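Local atomic coordinates of putative transcriptional regulator (Streptomyces coelicolor A3, PDB entry 2RA5), a protein that probably binds DNA and regulates transcription as a GntR-family member whose UTRA domain is likely to sense a small-molecule effector. Residues A[122-126]-A[224-228]; A[201-205]-A[230-234]. One frame throughout, in Å; residues are numbered along the deposited sequence.

Interaction 1 of 2, residues A[122-126]-A[224-228]; sequences AAALG and AVEFG
The backbone N of Ala224 donates to a water oxygen 2.7 Å away, and the same water gives a longer hydrogen bond of 3.3 Å to Leu125 O at the C-terminal end of helix 119-125. No direct hydrogen bond joins the two segments; beside this water bridge the contact is apolar. Ala224 CB fits against the last residue of the helix, 3.5 Å from Leu125 O and close to Leu125 CA. Ala124 and Leu125 supply the remaining contacts with Phe227. Ala124 sets its methyl over one face of the Phe227 ring, a CH-pi contact with CB 3.6 Å from the ring centroid and 19° off the normal, displaced toward CG and CD1. Leu125 reaches the strand with a single branch: its CD1 lies 3.7 Å from Phe227 CB and also brushes the backbone N of Phe227 and Ala224 CB. With CG anti to its own backbone N (chi1 175°), Phe227 lays one face of its ring against the Ala124 methyl, while Thr216 and Tyr153 of the adjoining strands also touch its side chain. Cutting Phe227 back to an alanine would remove the ring, and the Ala124 methyl would probably lose its aromatic partner, opening a gap between helix and sheet. At the start of strand 224-232, Val225 and Glu226 both pair with Thr217 in a classic beta bulge. The CB of Glu226 is directed away from the helix; its OE1 is hydrogen-bonded to Thr217 OG1, and its side chain comes within about 5 Å of the bound meso-tartaric acid. The helix thus meets the sheet through methyl groups, one aromatic face and one water, whereas Glu226, the neighbour of Phe227 on the strand, has its carboxylate held by Thr217 near the ligand.

Interaction 2 of 2, residues A[201-205]-A[230-234]; sequences RLGED and HTYRP
The Schellman motif that ends helix 196-202 at Gly203 brings Leu202 and Glu204 against Arg233, just beyond strand 224-232. Arg233 holds Glu204 side-on, with two nitrogens donating to one carboxylate oxygen: Arg233 NE and NH1 each lie 2.9 Å from Glu204 OE2, two hydrogen bonds of one salt bridge. Both are bent, with N-H...O angles near 140°. NH1 meets OE2 nearly along its C-O bond, whereas NE comes from above the carboxylate plane, and the carboxylate and guanidinium planes stand 83° apart. Arg233 NH2 makes a salt bridge to Glu145 OE2 and a hydrogen bond to Pro146 O, so the buried guanidinium group is shared between two carboxylates, which would probably stabilise its positive charge. The Arg233 chain bends at chi3 (61°), which turns the guanidinium group against the helix end, with Leu202 O and Gly203 O over one of its faces. At Gly203 the chain takes a positive phi, where a side chain would collide with the carbonyl oxygen of Leu202, and from this turn Glu204 extends toward the arginine. The aliphatic part of Arg233 runs past Leu202 in the opposite direction, CG 3.9 Å from Leu202 CB and CD 3.4 Å from Leu202 O. Leu202 CD1 also reaches Thr231 OG1 at 4.1 Å.

In the fold
Both contacts use strand 224-232 of the six-stranded antiparallel sheet of the UTRA domain. Interaction 1 sits at its beginning, against helix 119-125, and interaction 2 at its end, beside helix 196-202; their centres are about 24 Å apart, on opposite sides of the chain's centre. Along the chain the order is 122-126, 201-205, 224-228 and 230-234, so the two pairings cross. One strand, flanked by 145-154 and 209-218, therefore ties together helices far apart in sequence. Interaction 1 lies close to the tartaric acid site, while at interaction 2 Pro234 packs on Ala191 of the second subunit, so the strand and the residues just after it run from near the ligand pocket to the contact with the second subunit.

Interaction 1 of 2, residues A[122-126]-A[224-228]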
loop_
_atom_site.group_PDB
_atom_site.type_symbol
_atom_site.label_atom_id
_atom_site.label_comp_id
_atom_site.label_asym_id
_atom_site.label_seq_id
_atom_site.Cartn_x
_atom_site.Cartn_y
_atom_site.Cartn_z
ATOM N N ALA A 122 2.195 -20.127 -11.827
ATOM C CA ALA A 122 3.030 -21.257 -11.419
ATOM C C ALA A 122 4.165 -20.753 -10.526
ATOM O O ALA A 122 4.422 -21.271 -9.427
ATOM C CB ALA A 122 3.587 -21.949 -12.639
ATOM N N ALA A 123 4.833 -19.715 -11.002
ATOM C CA ALA A 123 5.833 -19.004 -10.213
ATOM C C ALA A 123 5.344 -18.601 -8.817
ATOM O O ALA A 123 6.019 -18.892 -7.824
ATOM C CB ALA A 123 6.338 -17.771 -10.984
ATOM N N ALA A 124 4.182 -17.947 -8.732
ATOM C CA ALA A 124 3.685 -17.490 -7.429
ATOM C C ALA A 124 3.441 -18.670 -6.499
ATOM O O ALA A 124 3.878 -18.671 -5.353
ATOM C CB ALA A 124 2.407 -16.622 -7.575
ATOM N N LEU A 125 2.791 -19.703 -7.016
ATOM C CA LEU A 125 2.304 -20.801 -6.184
ATOM C C LEU A 125 3.320 -21.929 -6.003
ATOM O O LEU A 125 3.138 -22.803 -5.148
ATOM C CB LEU A 125 1.003 -21.342 -6.802
ATOM C CG LEU A 125 -0.395 -21.275 -6.165
ATOM C CD1 LEU A 125 -0.581 -20.220 -5.101
ATOM C CD2 LEU A 125 -1.399 -21.052 -7.256
ATOM N N GLY A 126 4.381 -21.921 -6.809
ATOM C CA GLY A 126 5.334 -23.021 -6.780
ATOM C C GLY A 126 4.730 -24.329 -7.270
ATOM O O GLY A 126 4.870 -25.369 -6.639
ATOM N N ALA A 224 3.271 -22.058 -0.765
ATOM C CA ALA A 224 2.203 -21.142 -1.145
ATOM C C ALA A 224 0.880 -21.861 -1.020
ATOM O O ALA A 224 0.744 -23.033 -1.336
ATOM C CB ALA A 224 2.386 -20.599 -2.547
ATOM N N VAL A 225 -0.109 -21.136 -0.543
ATOM C CA VAL A 225 -1.366 -21.746 -0.205
ATOM C C VAL A 225 -2.438 -20.949 -0.982
ATOM O O VAL A 225 -3.546 -21.424 -1.249
ATOM C CB VAL A 225 -1.477 -21.782 1.374
ATOM C CG1 VAL A 225 -2.343 -20.672 1.954
ATOM C CG2 VAL A 225 -1.884 -23.136 1.865
ATOM N N GLU A 226 -2.052 -19.752 -1.411
ATOM C CA GLU A 226 -2.974 -18.822 -2.030
ATOM C C GLU A 226 -2.190 -17.709 -2.733
ATOM O O GLU A 226 -1.197 -17.200 -2.211
ATOM C CB GLU A 226 -3.915 -18.234 -0.959
ATOM C CG GLU A 226 -4.931 -17.219 -1.483
ATOM C CD GLU A 226 -4.394 -15.780 -1.549
ATOM O OE1 GLU A 226 -3.486 -15.419 -0.771
ATOM O OE2 GLU A 226 -4.895 -14.991 -2.378
ATOM N N PHE A 227 -2.632 -17.361 -3.933
ATOM C CA PHE A 227 -2.121 -16.207 -4.651
ATOM C C PHE A 227 -3.282 -15.315 -5.079
ATOM O O PHE A 227 -4.231 -15.766 -5.717
ATOM C CB PHE A 227 -1.374 -16.646 -5.891
ATOM C CG PHE A 227 -0.914 -15.502 -6.757
ATOM C CD1 PHE A 227 -0.009 -14.567 -6.269
ATOM C CD2 PHE A 227 -1.370 -15.363 -8.065
ATOM C CE1 PHE A 227 0.443 -13.513 -7.066
ATOM C CE2 PHE A 227 -0.925 -14.302 -8.873
ATOM C CZ PHE A 227 -0.014 -13.382 -8.371
ATOM N N GLY A 228 -3.198 -14.039 -4.750
ATOM C CA GLY A 228 -4.275 -13.130 -5.068
ATOM C C GLY A 228 -3.787 -11.972 -5.901
ATOM O O GLY A 228 -2.676 -11.469 -5.737
HETATM O O HOH W 1 5.053 -22.938 -2.524
#

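Interaction 2 of 2, residues A[201-205]-A[230-234]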
loop_
_atom_site.group_PDB
_atom_site.type_symbol
_atom_site.label_atom_id
_atom_site.label_comp_id
_atom_site.label_asym_id
_atom_site.label_seq_id
_atom_site.Cartn_x
_atom_site.Cartn_y
_atom_site.Cartn_z
ATOM N N ARG A 201 -16.249 -4.026 -14.678
ATOM C CA ARG A 201 -16.599 -4.802 -13.485
ATOM C C ARG A 201 -16.830 -3.925 -12.258
ATOM O O ARG A 201 -17.615 -4.275 -11.372
ATOM C CB ARG A 201 -15.503 -5.833 -13.172
ATOM C CG ARG A 201 -15.075 -6.701 -14.353
ATOM C CD ARG A 201 -13.816 -7.509 -14.029
ATOM N NE ARG A 201 -13.139 -7.981 -15.237
ATOM C CZ ARG A 201 -11.935 -8.546 -15.250
ATOM N NH1 ARG A 201 -11.270 -8.712 -14.113
ATOM N NH2 ARG A 201 -11.393 -8.940 -16.397
ATOM N N LEU A 202 -16.147 -2.784 -12.214
ATOM C CA LEU A 202 -16.135 -1.941 -11.021
ATOM C C LEU A 202 -16.984 -0.672 -11.156
ATOM O O LEU A 202 -17.302 -0.034 -10.155
ATOM C CB LEU A 202 -14.691 -1.596 -10.623
ATOM C CG LEU A 202 -13.835 -2.685 -9.958
ATOM C CD1 LEU A 202 -12.368 -2.255 -9.843
ATOM C CD2 LEU A 202 -14.405 -3.082 -8.594
ATOM N N GLY A 203 -17.349 -0.312 -12.384
ATOM C CA GLY A 203 -18.181 0.858 -12.629
ATOM C C GLY A 203 -17.355 2.097 -12.914
ATOM O O GLY A 203 -17.679 3.201 -12.467
ATOM N N GLU A 204 -16.281 1.909 -13.670
ATOM C CA GLU A 204 -15.312 2.969 -13.904
ATOM C C GLU A 204 -14.898 3.026 -15.375
ATOM O O GLU A 204 -14.962 2.023 -16.093
ATOM C CB GLU A 204 -14.078 2.726 -13.036
ATOM C CG GLU A 204 -13.336 3.983 -12.615
ATOM C CD GLU A 204 -13.471 4.281 -11.130
ATOM O OE1 GLU A 204 -12.453 4.684 -10.525
ATOM O OE2 GLU A 204 -14.577 4.100 -10.569
ATOM N N ASP A 205 -14.461 4.198 -15.821
ATOM C CA ASP A 205 -14.021 4.365 -17.207
ATOM C C ASP A 205 -12.668 3.720 -17.443
ATOM O O ASP A 205 -11.772 3.817 -16.608
ATOM C CB ASP A 205 -13.928 5.843 -17.578
ATOM C CG ASP A 205 -15.187 6.607 -17.238
ATOM O OD1 ASP A 205 -16.263 5.980 -17.132
ATOM O OD2 ASP A 205 -15.099 7.838 -17.074
ATOM N N HIS A 230 -5.494 -8.368 -7.044
ATOM C CA HIS A 230 -6.667 -7.564 -6.729
ATOM C C HIS A 230 -6.603 -6.149 -7.273
ATOM O O HIS A 230 -5.525 -5.583 -7.431
ATOM C CB HIS A 230 -6.841 -7.486 -5.216
ATOM C CG HIS A 230 -6.787 -8.806 -4.528
ATOM N ND1 HIS A 230 -6.031 -9.031 -3.407
ATOM C CD2 HIS A 230 -7.407 -9.987 -4.802
ATOM C CE1 HIS A 230 -6.181 -10.279 -3.004
ATOM N NE2 HIS A 230 -7.023 -10.877 -3.845
ATOM N N THR A 231 -7.785 -5.590 -7.538
ATOM C CA THR A 231 -7.965 -4.189 -7.928
ATOM C C THR A 231 -8.957 -3.491 -6.998
ATOM O O THR A 231 -9.947 -4.085 -6.548
ATOM C CB THR A 231 -8.512 -4.067 -9.351
ATOM O OG1 THR A 231 -9.489 -5.098 -9.561
ATOM C CG2 THR A 231 -7.400 -4.207 -10.365
ATOM N N TYR A 232 -8.692 -2.224 -6.716
ATOM C CA TYR A 232 -9.555 -1.447 -5.835
ATOM C C TYR A 232 -9.845 -0.082 -6.427
ATOM O O TYR A 232 -8.924 0.593 -6.911
ATOM C CB TYR A 232 -8.880 -1.235 -4.486
ATOM C CG TYR A 232 -8.345 -2.486 -3.852
ATOM C CD1 TYR A 232 -7.085 -2.967 -4.178
ATOM C CD2 TYR A 232 -9.097 -3.186 -2.911
ATOM C CE1 TYR A 232 -6.592 -4.119 -3.591
ATOM C CE2 TYR A 232 -8.613 -4.333 -2.322
ATOM C CZ TYR A 232 -7.361 -4.802 -2.662
ATOM O OH TYR A 232 -6.878 -5.955 -2.065
ATOM N N ARG A 233 -11.114 0.324 -6.371
ATOM C CA ARG A 233 -11.516 1.694 -6.732
ATOM C C ARG A 233 -10.963 2.687 -5.712
ATOM O O ARG A 233 -11.406 2.685 -4.556
ATOM C CB ARG A 233 -13.040 1.812 -6.763
ATOM C CG ARG A 233 -13.733 0.803 -7.661
ATOM C CD ARG A 233 -15.213 1.106 -7.745
ATOM N NE ARG A 233 -15.458 2.430 -8.303
ATOM C CZ ARG A 233 -16.579 3.120 -8.123
ATOM N NH1 ARG A 233 -16.709 4.316 -8.677
ATOM N NH2 ARG A 233 -17.564 2.614 -7.392
ATOM N N PRO A 234 -9.972 3.511 -6.120
ATOM C CA PRO A 234 -9.260 4.405 -5.187
ATOM C C PRO A 234 -10.163 5.409 -4.463
ATOM O O PRO A 234 -9.819 5.854 -3.372
ATOM C CB PRO A 234 -8.231 5.126 -6.086
ATOM C CG PRO A 234 -8.710 4.878 -7.497
ATOM C CD PRO A 234 -9.339 3.517 -7.450
#